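Thymidylate kinase (Ehrlichia chaffeensis, PDB 3LD9) probably catalyses the ATP-dependent phosphorylation of dTMP to dTDP, a step shared by the de novo and salvage routes to dTTP. Local coordinates at residues S118-Q123 and L133-N138. Residues are numbered along the deposited sequence; the frame is centred on the assembly and turned at random.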
loop_
_atom_site.group_PDB
_atom_site.type_symbol
_atom_site.label_atom_id
_atom_site.label_comp_id
_atom_site.label_asym_id
_atom_site.label_seq_id
_atom_site.Cartn_x
_atom_site.Cartn_y
_atom_site.Cartn_z
ATOM N N SER A 118 -5.709 -22.551 7.391
ATOM C CA SER A 118 -4.313 -22.895 7.101
ATOM C C SER A 118 -3.409 -22.629 8.310
ATOM O O SER A 118 -2.505 -23.398 8.597
ATOM C CB SER A 118 -3.796 -22.147 5.862
ATOM O OG SER A 118 -4.336 -22.798 4.679
ATOM N N THR A 119 -3.667 -21.532 9.005
ATOM C CA THR A 119 -2.819 -21.129 10.127
ATOM C C THR A 119 -2.903 -22.095 11.275
ATOM O O THR A 119 -1.884 -22.435 11.859
ATOM C CB THR A 119 -3.148 -19.710 10.616
ATOM O OG1 THR A 119 -3.259 -18.853 9.484
ATOM C CG2 THR A 119 -2.042 -19.210 11.503
ATOM N N ILE A 120 -4.098 -22.571 11.595
ATOM C CA ILE A 120 -4.256 -23.635 12.614
ATOM C C ILE A 120 -3.570 -24.929 12.188
ATOM O O ILE A 120 -2.840 -25.563 12.971
ATOM C CB ILE A 120 -5.767 -23.932 12.887
ATOM C CG1 ILE A 120 -6.381 -22.805 13.733
ATOM C CG2 ILE A 120 -5.935 -25.268 13.564
ATOM C CD1 ILE A 120 -6.040 -22.929 15.236
ATOM N N ALA A 121 -3.792 -25.333 10.940
ATOM C CA ALA A 121 -3.209 -26.578 10.458
ATOM C C ALA A 121 -1.680 -26.524 10.388
ATOM O O ALA A 121 -1.009 -27.438 10.833
ATOM C CB ALA A 121 -3.828 -26.982 9.081
ATOM N N TYR A 122 -1.129 -25.454 9.825
ATOM C CA TYR A 122 0.316 -25.368 9.670
ATOM C C TYR A 122 1.015 -24.897 10.945
ATOM O O TYR A 122 1.931 -25.577 11.429
ATOM C CB TYR A 122 0.690 -24.489 8.487
ATOM C CG TYR A 122 0.561 -25.223 7.173
ATOM C CD1 TYR A 122 -0.643 -25.248 6.461
ATOM C CD2 TYR A 122 1.634 -25.935 6.668
ATOM C CE1 TYR A 122 -0.744 -25.925 5.255
ATOM C CE2 TYR A 122 1.542 -26.627 5.482
ATOM C CZ TYR A 122 0.364 -26.620 4.776
ATOM O OH TYR A 122 0.326 -27.359 3.605
ATOM N N GLN A 123 0.618 -23.740 11.486
ATOM C CA GLN A 123 1.336 -23.184 12.648
ATOM C C GLN A 123 1.016 -23.957 13.934
ATOM O O GLN A 123 1.874 -24.073 14.831
ATOM C CB GLN A 123 1.028 -21.693 12.856
ATOM C CG GLN A 123 1.852 -20.728 11.950
ATOM C CD GLN A 123 1.796 -21.115 10.486
ATOM O OE1 GLN A 123 0.767 -20.945 9.861
ATOM N NE2 GLN A 123 2.885 -21.663 9.947
ATOM N N LEU A 133 -4.221 -20.002 21.192
ATOM C CA LEU A 133 -3.580 -18.723 20.874
ATOM C C LEU A 133 -3.861 -18.276 19.446
ATOM O O LEU A 133 -4.124 -17.075 19.185
ATOM C CB LEU A 133 -2.070 -18.807 21.105
ATOM C CG LEU A 133 -1.145 -17.743 20.494
ATOM C CD1 LEU A 133 -1.427 -16.358 21.088
ATOM C CD2 LEU A 133 0.309 -18.146 20.710
ATOM N N ILE A 134 -3.789 -19.224 18.510
ATOM C CA ILE A 134 -4.006 -18.948 17.089
ATOM C C ILE A 134 -5.465 -18.562 16.856
ATOM O O ILE A 134 -5.734 -17.632 16.099
ATOM C CB ILE A 134 -3.596 -20.170 16.212
ATOM C CG1 ILE A 134 -2.089 -20.416 16.342
ATOM C CG2 ILE A 134 -3.996 -19.966 14.758
ATOM C CD1 ILE A 134 -1.569 -21.624 15.601
ATOM N N ASP A 135 -6.410 -19.254 17.518
ATOM C CA ASP A 135 -7.803 -18.813 17.482
ATOM C C ASP A 135 -7.980 -17.357 17.963
ATOM O O ASP A 135 -8.703 -16.561 17.340
ATOM C CB ASP A 135 -8.709 -19.737 18.311
ATOM C CG ASP A 135 -9.033 -21.035 17.605
ATOM O OD1 ASP A 135 -9.430 -21.974 18.331
ATOM O OD2 ASP A 135 -8.916 -21.125 16.350
ATOM N N GLN A 136 -7.324 -17.029 19.070
ATOM C CA GLN A 136 -7.406 -15.693 19.644
ATOM C C GLN A 136 -6.816 -14.640 18.687
ATOM O O GLN A 136 -7.390 -13.579 18.537
ATOM C CB GLN A 136 -6.683 -15.609 21.000
ATOM C CG GLN A 136 -7.337 -16.364 22.166
ATOM C CD GLN A 136 -6.468 -16.321 23.429
ATOM O OE1 GLN A 136 -5.474 -15.585 23.491
ATOM N NE2 GLN A 136 -6.840 -17.104 24.436
ATOM N N LEU A 137 -5.667 -14.942 18.090
ATOM C CA LEU A 137 -4.996 -14.036 17.179
ATOM C C LEU A 137 -5.847 -13.768 15.945
ATOM O O LEU A 137 -6.011 -12.629 15.535
ATOM C CB LEU A 137 -3.634 -14.599 16.789
ATOM C CG LEU A 137 -2.555 -14.510 17.879
ATOM C CD1 LEU A 137 -1.270 -15.252 17.451
ATOM C CD2 LEU A 137 -2.272 -13.075 18.223
ATOM N N ASN A 138 -6.424 -14.830 15.378
ATOM C CA ASN A 138 -7.368 -14.703 14.286
ATOM C C ASN A 138 -8.591 -13.875 14.670
ATOM O O ASN A 138 -8.983 -12.988 13.912
ATOM C CB ASN A 138 -7.807 -16.078 13.765
ATOM C CG ASN A 138 -6.764 -16.737 12.883
ATOM O OD1 ASN A 138 -5.952 -16.064 12.235
ATOM N ND2 ASN A 138 -6.790 -18.070 12.842
#
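The carbonyl oxygen Thr119 O takes the helical hydrogen bond from Gln123 N at 2.8 Å, and the methyl Ile134 CD1 of the facing helix reaches to 3.8 Å from this same Thr119 O. Ile134 is central to the contact, meeting Thr119, Ile120 and Gln123. Its CG1 lies anti to the carbonyl carbon and the chain is then fully extended (chi2 177°), which carries CD1 across to the 118-123 backbone, where it also meets Gln123 CB at 3.8 Å. The second branch, CG2, faces Thr119 CG2 at 3.9 Å and Ile120 CD1 at 3.6 Å. A beta-branched isoleucine suits this position because its two arms fill two places at once. Ile120 starts off to one side, but its CG1 arm turns back (chi2 -79°) and brings CD1 over Ile134 CG2. The same methyl lies 3.6 Å from Asp135 OD2, a van der Waals contact at the exposed border, where a carboxylate can meet solvent.

Segments 118-123 and 133-138, on helices 116-126 and 131-141, run roughly antiparallel, their axes 10.0 Å apart at closest approach and at 149°, within the P-loop kinase fold of a parallel beta sheet wrapped by helices. Thr119 is amphipathic: its methyl packs on Ile134, while OG1 hydrogen-bonds Arg92 NH1, which also bonds Asn138 OD1, so one guanidinium group from helix 81-105 ties the two helices together. Gln123 meets Ile134 through CB alone; its chain bends at chi2, and the side chain also packs on Leu85 and Phe88. Beyond the contact, Tyr122 OH is hydrogen-bonded to Asp30 N in the predicted ATP-binding loop, whereas Leu137 packs on Leu137 of the second subunit.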